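Local coordinates for uncharacterized protein (Bacteroides thetaiotaomicron, PDB 4LB8), which is of unknown function, a DUF4848-family protein made with a signal sequence and probably a lipoprotein, at residues A[172-185]-A[269-281]. Sequence-based numbering, arbitrary orientation.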
ATOM      1  N   ALA A 172       4.238 -12.771   1.330  1.00 34.43           N
ATOM      2  CA  ALA A 172       3.625 -12.084   0.197  1.00 33.97           C
ATOM      3  C   ALA A 172       2.188 -11.823   0.523  1.00 38.85           C
ATOM      4  O   ALA A 172       1.530 -12.687   1.115  1.00 38.82           O
ATOM      5  CB  ALA A 172       3.755 -12.899  -1.077  1.00 34.82           C
ATOM      6  N   TYR A 173       1.710 -10.605   0.221  1.00 35.94           N
ATOM      7  CA  TYR A 173       0.340 -10.236   0.519  1.00 35.52           C
ATOM      8  C   TYR A 173      -0.217  -9.290  -0.517  1.00 40.35           C
ATOM      9  O   TYR A 173       0.519  -8.653  -1.272  1.00 39.89           O
ATOM     10  CB  TYR A 173       0.219  -9.607   1.943  1.00 36.94           C
ATOM     11  CG  TYR A 173       1.028  -8.338   2.146  1.00 39.99           C
ATOM     12  CD1 TYR A 173       0.520  -7.092   1.773  1.00 41.64           C
ATOM     13  CD2 TYR A 173       2.306  -8.381   2.708  1.00 41.71           C
ATOM     14  CE1 TYR A 173       1.275  -5.925   1.920  1.00 41.60           C
ATOM     15  CE2 TYR A 173       3.062  -7.214   2.884  1.00 42.73           C
ATOM     16  CZ  TYR A 173       2.548  -5.989   2.473  1.00 52.04           C
ATOM     17  OH  TYR A 173       3.306  -4.840   2.613  1.00 53.70           O
ATOM     18  N   SER A 174      -1.548  -9.153  -0.493  1.00 37.48           N
ATOM     19  CA  SER A 174      -2.302  -8.196  -1.265  1.00 35.99           C
ATOM     20  C   SER A 174      -3.549  -7.854  -0.481  1.00 41.31           C
ATOM     21  O   SER A 174      -4.400  -8.716  -0.286  1.00 41.84           O
ATOM     22  CB  SER A 174      -2.617  -8.727  -2.649  1.00 37.72           C
ATOM     23  OG  SER A 174      -3.072  -7.671  -3.477  1.00 43.14           O
ATOM     24  N   ARG A 175      -3.586  -6.652   0.115  1.00 38.94           N
ATOM     25  CA  ARG A 175      -4.772  -6.210   0.846  1.00 39.55           C
ATOM     26  C   ARG A 175      -5.497  -5.214  -0.025  1.00 42.32           C
ATOM     27  O   ARG A 175      -4.955  -4.163  -0.345  1.00 42.20           O
ATOM     28  CB  ARG A 175      -4.458  -5.622   2.226  1.00 42.28           C
ATOM     29  CG  ARG A 175      -5.740  -5.144   2.944  1.00 59.74           C
ATOM     30  CD  ARG A 175      -5.487  -4.421   4.255  1.00 68.46           C
ATOM     31  NE  ARG A 175      -5.367  -2.988   4.012  1.00 75.20           N
ATOM     32  CZ  ARG A 175      -4.222  -2.324   4.031  1.00 88.00           C
ATOM     33  NH1 ARG A 175      -3.089  -2.948   4.336  1.00 77.94           N
ATOM     34  NH2 ARG A 175      -4.199  -1.031   3.779  1.00 75.95           N
ATOM     35  N   GLN A 176      -6.691  -5.559  -0.448  1.00 38.47           N
ATOM     36  CA  GLN A 176      -7.457  -4.675  -1.304  1.00 38.47           C
ATOM     37  C   GLN A 176      -8.552  -3.984  -0.472  1.00 42.60           C
ATOM     38  O   GLN A 176      -8.495  -4.017   0.747  1.00 41.63           O
ATOM     39  CB  GLN A 176      -7.995  -5.455  -2.527  1.00 40.04           C
ATOM     40  CG  GLN A 176      -6.876  -5.959  -3.458  1.00 32.82           C
ATOM     41  CD  GLN A 176      -6.026  -4.838  -4.043  1.00 52.07           C
ATOM     42  OE1 GLN A 176      -4.802  -4.840  -3.906  1.00 41.40           O
ATOM     43  NE2 GLN A 176      -6.655  -3.838  -4.685  1.00 47.06           N
ATOM     44  N   LYS A 177      -9.503  -3.315  -1.117  1.00 42.69           N
ATOM     45  CA  LYS A 177     -10.517  -2.540  -0.417  1.00 43.37           C
ATOM     46  C   LYS A 177     -11.429  -3.406   0.504  1.00 46.81           C
ATOM     47  O   LYS A 177     -11.784  -2.942   1.588  1.00 46.89           O
ATOM     48  CB  LYS A 177     -11.332  -1.677  -1.410  1.00 45.88           C
ATOM     49  CG  LYS A 177     -12.423  -2.369  -2.185  1.00 59.32           C
ATOM     50  CD  LYS A 177     -13.734  -1.609  -2.052  1.00 66.34           C
ATOM     51  CE  LYS A 177     -14.926  -2.426  -2.488  1.00 69.20           C
ATOM     52  NZ  LYS A 177     -14.928  -2.664  -3.953  1.00 79.24           N
ATOM     53  N   ASP A 178     -11.785  -4.639   0.096  1.00 42.38           N
ATOM     54  CA  ASP A 178     -12.647  -5.474   0.924  1.00 42.01           C
ATOM     55  C   ASP A 178     -12.257  -6.961   0.883  1.00 43.31           C
ATOM     56  O   ASP A 178     -12.970  -7.781   1.460  1.00 42.27           O
ATOM     57  CB  ASP A 178     -14.134  -5.263   0.589  1.00 45.44           C
ATOM     58  CG  ASP A 178     -14.592  -5.658  -0.798  1.00 56.37           C
ATOM     59  OD1 ASP A 178     -13.784  -6.244  -1.549  1.00 57.07           O
ATOM     60  OD2 ASP A 178     -15.772  -5.415  -1.120  1.00 64.77           O
ATOM     61  N   ARG A 179     -11.080  -7.285   0.279  1.00 38.31           N
ATOM     62  CA  ARG A 179     -10.484  -8.622   0.216  1.00 36.49           C
ATOM     63  C   ARG A 179      -8.957  -8.561   0.486  1.00 38.29           C
ATOM     64  O   ARG A 179      -8.299  -7.645   0.002  1.00 38.20           O
ATOM     65  CB  ARG A 179     -10.744  -9.289  -1.147  1.00 35.59           C
ATOM     66  CG  ARG A 179     -12.203  -9.499  -1.548  1.00 44.37           C
ATOM     67  CD  ARG A 179     -12.937 -10.505  -0.686  1.00 50.97           C
ATOM     68  NE  ARG A 179     -14.335 -10.660  -1.088  1.00 58.05           N
ATOM     69  CZ  ARG A 179     -15.343  -9.926  -0.620  1.00 78.93           C
ATOM     70  NH1 ARG A 179     -15.118  -8.965   0.269  1.00 69.00           N
ATOM     71  NH2 ARG A 179     -16.578 -10.134  -1.049  1.00 70.28           N
ATOM     72  N   LYS A 180      -8.415  -9.532   1.251  1.00 32.70           N
ATOM     73  CA  LYS A 180      -6.983  -9.720   1.581  1.00 32.14           C
ATOM     74  C   LYS A 180      -6.533 -11.128   1.218  1.00 37.54           C
ATOM     75  O   LYS A 180      -7.302 -12.075   1.392  1.00 35.56           O
ATOM     76  CB  LYS A 180      -6.680  -9.567   3.104  1.00 32.65           C
ATOM     77  CG  LYS A 180      -6.881  -8.233   3.743  1.00 51.59           C
ATOM     78  CD  LYS A 180      -6.878  -8.320   5.282  1.00 61.41           C
ATOM     79  CE  LYS A 180      -5.514  -8.431   5.922  1.00 74.58           C
ATOM     80  NZ  LYS A 180      -5.588  -8.270   7.399  1.00 85.35           N
ATOM     81  N   VAL A 181      -5.262 -11.283   0.844  1.00 35.51           N
ATOM     82  CA  VAL A 181      -4.675 -12.603   0.612  1.00 35.36           C
ATOM     83  C   VAL A 181      -3.180 -12.571   1.025  1.00 37.41           C
ATOM     84  O   VAL A 181      -2.502 -11.569   0.849  1.00 36.61           O
ATOM     85  CB  VAL A 181      -4.922 -13.152  -0.827  1.00 39.10           C
ATOM     86  CG1 VAL A 181      -4.162 -12.366  -1.884  1.00 38.61           C
ATOM     87  CG2 VAL A 181      -4.636 -14.655  -0.915  1.00 38.97           C
ATOM     88  N   GLY A 182      -2.708 -13.655   1.602  1.00 35.20           N
ATOM     89  CA  GLY A 182      -1.320 -13.793   2.009  1.00 34.77           C
ATOM     90  C   GLY A 182      -0.768 -15.197   1.851  1.00 39.49           C
ATOM     91  O   GLY A 182      -1.518 -16.174   1.839  1.00 37.91           O
ATOM     92  N   LEU A 183       0.561 -15.277   1.694  1.00 36.41           N
ATOM     93  CA  LEU A 183       1.356 -16.492   1.653  1.00 36.08           C
ATOM     94  C   LEU A 183       2.612 -16.226   2.496  1.00 42.28           C
ATOM     95  O   LEU A 183       3.465 -15.407   2.123  1.00 40.37           O
ATOM     96  CB  LEU A 183       1.691 -16.945   0.224  1.00 35.53           C
ATOM     97  CG  LEU A 183       2.494 -18.262   0.087  1.00 37.03           C
ATOM     98  CD1 LEU A 183       1.842 -19.408   0.809  1.00 34.45           C
ATOM     99  CD2 LEU A 183       2.714 -18.592  -1.369  1.00 38.84           C
ATOM    100  N   TYR A 184       2.663 -16.879   3.672  1.00 41.01           N
ATOM    101  CA  TYR A 184       3.712 -16.741   4.663  1.00 42.19           C
ATOM    102  C   TYR A 184       4.480 -18.050   4.744  1.00 42.89           C
ATOM    103  O   TYR A 184       3.864 -19.107   4.872  1.00 41.36           O
ATOM    104  CB  TYR A 184       3.110 -16.290   6.028  1.00 46.15           C
ATOM    105  CG  TYR A 184       2.410 -14.951   5.888  1.00 53.56           C
ATOM    106  CD1 TYR A 184       3.122 -13.755   5.994  1.00 56.61           C
ATOM    107  CD2 TYR A 184       1.069 -14.877   5.492  1.00 55.95           C
ATOM    108  CE1 TYR A 184       2.520 -12.520   5.727  1.00 59.04           C
ATOM    109  CE2 TYR A 184       0.459 -13.647   5.221  1.00 57.43           C
ATOM    110  CZ  TYR A 184       1.188 -12.472   5.345  1.00 67.35           C
ATOM    111  OH  TYR A 184       0.593 -11.255   5.128  1.00 70.32           O
ATOM    112  N   LEU A 185       5.829 -17.973   4.617  1.00 37.85           N
ATOM    113  CA  LEU A 185       6.734 -19.124   4.661  1.00 36.59           C
ATOM    114  C   LEU A 185       7.690 -19.070   5.825  1.00 40.20           C
ATOM    115  O   LEU A 185       8.213 -18.001   6.164  1.00 41.32           O
ATOM    116  CB  LEU A 185       7.555 -19.262   3.365  1.00 36.43           C
ATOM    117  CG  LEU A 185       6.790 -19.417   2.046  1.00 39.21           C
ATOM    118  CD1 LEU A 185       7.764 -19.552   0.913  1.00 39.16           C
ATOM    119  CD2 LEU A 185       5.787 -20.589   2.080  1.00 37.56           C
ATOM    120  N   GLY A 269      14.500 -17.736  -4.093  1.00 39.20           N
ATOM    121  CA  GLY A 269      13.620 -17.530  -5.229  1.00 38.18           C
ATOM    122  C   GLY A 269      12.525 -16.534  -4.923  1.00 41.54           C
ATOM    123  O   GLY A 269      12.672 -15.688  -4.031  1.00 39.82           O
ATOM    124  N   THR A 270      11.414 -16.630  -5.674  1.00 38.65           N
ATOM    125  CA  THR A 270      10.251 -15.742  -5.528  1.00 37.52           C
ATOM    126  C   THR A 270       8.911 -16.506  -5.399  1.00 41.42           C
ATOM    127  O   THR A 270       8.770 -17.646  -5.862  1.00 41.85           O
ATOM    128  CB  THR A 270      10.154 -14.766  -6.727  1.00 42.09           C
ATOM    129  OG1 THR A 270       9.890 -15.466  -7.961  1.00 39.22           O
ATOM    130  CG2 THR A 270      11.375 -13.859  -6.854  1.00 38.67           C
ATOM    131  N   ILE A 271       7.935 -15.844  -4.775  1.00 36.41           N
ATOM    132  CA  ILE A 271       6.544 -16.289  -4.660  1.00 34.54           C
ATOM    133  C   ILE A 271       5.629 -15.108  -5.026  1.00 39.31           C
ATOM    134  O   ILE A 271       5.969 -13.935  -4.771  1.00 36.70           O
ATOM    135  CB  ILE A 271       6.160 -16.906  -3.292  1.00 35.55           C
ATOM    136  CG1 ILE A 271       6.512 -15.952  -2.110  1.00 34.84           C
ATOM    137  CG2 ILE A 271       6.777 -18.311  -3.147  1.00 35.67           C
ATOM    138  CD1 ILE A 271       5.697 -16.120  -0.800  1.00 34.00           C
ATOM    139  N   GLU A 272       4.495 -15.442  -5.663  1.00 36.91           N
ATOM    140  CA  GLU A 272       3.408 -14.546  -6.058  1.00 36.32           C
ATOM    141  C   GLU A 272       2.104 -15.180  -5.595  1.00 39.64           C
ATOM    142  O   GLU A 272       1.909 -16.386  -5.811  1.00 37.45           O
ATOM    143  CB  GLU A 272       3.384 -14.319  -7.576  1.00 38.33           C
ATOM    144  CG  GLU A 272       4.581 -13.572  -8.119  1.00 44.27           C
ATOM    145  CD  GLU A 272       4.719 -13.698  -9.618  1.00 55.96           C
ATOM    146  OE1 GLU A 272       3.681 -13.633 -10.313  1.00 52.70           O
ATOM    147  OE2 GLU A 272       5.857 -13.885 -10.101  1.00 51.76           O
ATOM    148  N   ILE A 273       1.219 -14.377  -4.950  1.00 35.27           N
ATOM    149  CA  ILE A 273      -0.056 -14.836  -4.389  1.00 32.83           C
ATOM    150  C   ILE A 273      -1.208 -13.913  -4.792  1.00 39.59           C
ATOM    151  O   ILE A 273      -1.101 -12.683  -4.672  1.00 39.61           O
ATOM    152  CB  ILE A 273       0.051 -14.966  -2.819  1.00 33.01           C
ATOM    153  CG1 ILE A 273      -1.178 -15.646  -2.148  1.00 31.31           C
ATOM    154  CG2 ILE A 273       0.360 -13.630  -2.140  1.00 32.96           C
ATOM    155  CD1 ILE A 273      -1.348 -17.222  -2.376  1.00 24.96           C
ATOM    156  N   TRP A 274      -2.325 -14.527  -5.217  1.00 36.73           N
ATOM    157  CA  TRP A 274      -3.610 -13.878  -5.488  1.00 37.27           C
ATOM    158  C   TRP A 274      -4.729 -14.897  -5.150  1.00 42.23           C
ATOM    159  O   TRP A 274      -4.420 -15.980  -4.660  1.00 40.13           O
ATOM    160  CB  TRP A 274      -3.715 -13.265  -6.902  1.00 36.38           C
ATOM    161  CG  TRP A 274      -3.793 -14.245  -8.043  1.00 37.86           C
ATOM    162  CD1 TRP A 274      -4.908 -14.602  -8.743  1.00 41.40           C
ATOM    163  CD2 TRP A 274      -2.692 -14.926  -8.666  1.00 37.87           C
ATOM    164  NE1 TRP A 274      -4.583 -15.520  -9.717  1.00 41.43           N
ATOM    165  CE2 TRP A 274      -3.226 -15.717  -9.712  1.00 42.08           C
ATOM    166  CE3 TRP A 274      -1.299 -14.964  -8.428  1.00 38.11           C
ATOM    167  CZ2 TRP A 274      -2.427 -16.565 -10.492  1.00 40.91           C
ATOM    168  CZ3 TRP A 274      -0.504 -15.767  -9.241  1.00 39.27           C
ATOM    169  CH2 TRP A 274      -1.070 -16.559 -10.251  1.00 40.62           C
ATOM    170  N   SER A 275      -6.016 -14.516  -5.282  1.00 41.38           N
ATOM    171  CA  SER A 275      -7.125 -15.416  -4.926  1.00 41.71           C
ATOM    172  C   SER A 275      -8.303 -15.182  -5.849  1.00 46.80           C
ATOM    173  O   SER A 275      -8.171 -14.436  -6.818  1.00 46.93           O
ATOM    174  CB  SER A 275      -7.538 -15.225  -3.456  1.00 44.12           C
ATOM    175  OG  SER A 275      -8.195 -13.993  -3.195  1.00 51.74           O
ATOM    176  N   ARG A 276      -9.451 -15.822  -5.564  1.00 44.39           N
ATOM    177  CA  ARG A 276     -10.690 -15.598  -6.309  1.00 45.31           C
ATOM    178  C   ARG A 276     -11.132 -14.117  -6.159  1.00 49.13           C
ATOM    179  O   ARG A 276     -11.555 -13.503  -7.134  1.00 48.71           O
ATOM    180  CB  ARG A 276     -11.773 -16.544  -5.795  1.00 45.72           C
ATOM    181  CG  ARG A 276     -13.022 -16.631  -6.667  1.00 53.94           C
ATOM    182  CD  ARG A 276     -13.966 -17.688  -6.140  1.00 69.07           C
ATOM    183  NE  ARG A 276     -14.294 -17.470  -4.726  1.00 87.62           N
ATOM    184  CZ  ARG A 276     -14.934 -18.349  -3.960  1.00 97.16           C
ATOM    185  NH1 ARG A 276     -15.332 -19.510  -4.461  1.00 85.04           N
ATOM    186  NH2 ARG A 276     -15.193 -18.064  -2.687  1.00 74.70           N
ATOM    187  N   GLY A 277     -10.961 -13.559  -4.956  1.00 45.45           N
ATOM    188  CA  GLY A 277     -11.299 -12.173  -4.644  1.00 44.09           C
ATOM    189  C   GLY A 277     -10.252 -11.135  -5.003  1.00 45.55           C
ATOM    190  O   GLY A 277     -10.616  -9.982  -5.227  1.00 46.55           O
ATOM    191  N   VAL A 278      -8.940 -11.506  -5.010  1.00 39.95           N
ATOM    192  CA  VAL A 278      -7.827 -10.593  -5.319  1.00 38.12           C
ATOM    193  C   VAL A 278      -7.318 -10.943  -6.723  1.00 42.22           C
ATOM    194  O   VAL A 278      -6.791 -12.021  -6.916  1.00 43.68           O
ATOM    195  CB  VAL A 278      -6.709 -10.552  -4.235  1.00 40.26           C
ATOM    196  CG1 VAL A 278      -5.604  -9.588  -4.626  1.00 39.08           C
ATOM    197  CG2 VAL A 278      -7.276 -10.141  -2.879  1.00 39.76           C
ATOM    198  N   PRO A 279      -7.531 -10.074  -7.735  1.00 39.38           N
ATOM    199  CA  PRO A 279      -7.174 -10.450  -9.128  1.00 40.18           C
ATOM    200  C   PRO A 279      -5.675 -10.535  -9.390  1.00 43.69           C
ATOM    201  O   PRO A 279      -4.912  -9.848  -8.730  1.00 43.64           O
ATOM    202  CB  PRO A 279      -7.805  -9.323  -9.965  1.00 42.01           C
ATOM    203  CG  PRO A 279      -7.904  -8.179  -9.024  1.00 44.41           C
ATOM    204  CD  PRO A 279      -8.209  -8.759  -7.689  1.00 39.23           C
ATOM    205  N   TYR A 280      -5.267 -11.334 -10.383  1.00 42.25           N
ATOM    206  CA  TYR A 280      -3.867 -11.586 -10.767  1.00 43.28           C
ATOM    207  C   TYR A 280      -3.063 -10.274 -10.877  1.00 51.05           C
ATOM    208  O   TYR A 280      -1.959 -10.186 -10.353  1.00 52.58           O
ATOM    209  CB  TYR A 280      -3.811 -12.400 -12.083  1.00 44.86           C
ATOM    210  CG  TYR A 280      -2.424 -12.580 -12.662  1.00 44.66           C
ATOM    211  CD1 TYR A 280      -1.559 -13.556 -12.169  1.00 45.08           C
ATOM    212  CD2 TYR A 280      -1.988 -11.803 -13.728  1.00 45.80           C
ATOM    213  CE1 TYR A 280      -0.283 -13.731 -12.709  1.00 44.43           C
ATOM    214  CE2 TYR A 280      -0.723 -11.981 -14.287  1.00 47.03           C
ATOM    215  CZ  TYR A 280       0.128 -12.943 -13.772  1.00 53.63           C
ATOM    216  OH  TYR A 280       1.383 -13.079 -14.314  1.00 57.77           O
ATOM    217  N   ASP A 281      -3.642  -9.251 -11.489  1.00 48.41           N
ATOM    218  CA  ASP A 281      -3.052  -7.916 -11.637  1.00 47.76           C
ATOM    219  C   ASP A 281      -2.559  -7.366 -10.287  1.00 46.66           C
ATOM    220  O   ASP A 281      -1.496  -6.735 -10.206  1.00 44.96           O
ATOM    221  CB  ASP A 281      -4.142  -7.000 -12.238  1.00 50.96           C
ATOM    222  CG  ASP A 281      -3.918  -5.523 -12.153  1.00 74.16           C
ATOM    223  OD1 ASP A 281      -3.190  -4.989 -13.012  1.00 78.55           O
ATOM    224  OD2 ASP A 281      -4.545  -4.879 -11.281  1.00 84.74           O
TER
HETATM  225  O   HOH W   1      -8.946 -13.158  -0.830  1.00 34.60           O
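The hairpin formed by strands 172-175 and 179-185 lies face to face on strand 269-275, which runs at 149° to strand 179-185, their axes approaching to 6.4 Å at the closest point; no direct hydrogen bond joins segments 172-185 and 269-281. I273 fills the middle. Its CG1, anti to the backbone N (chi1 -171°), reaches V181 CG2 at 3.8 Å and also meets L183 CB, while its other branch, CG2, lies 3.6 Å from A172 CB on the partner strand of the hairpin. Two residues earlier, I271 extends its CD1 to 3.8 Å from A172 CB and 3.9 Å from L183 CD2. A286 of strand 284-289 closes in beside A172 and I271. Beyond the strand end V278 folds back under the hairpin: V181 CG1 touches V278 CB, V278 CG1 packs against S174, whose hydroxyl is hydrogen-bonded to Q282 O, and V278 CG2 approaches R179 CB. S275 OG fixes this turn by accepting from V278 N at 3.2 Å, an ST motif, and shares a water with K180 O, a water-mediated polar link between the two segments. Alternate residues thus interdigitate as in the apolar core of a beta sandwich, joining the antiparallel sheet that holds the 172-185 hairpin to the one that holds strand 269-275.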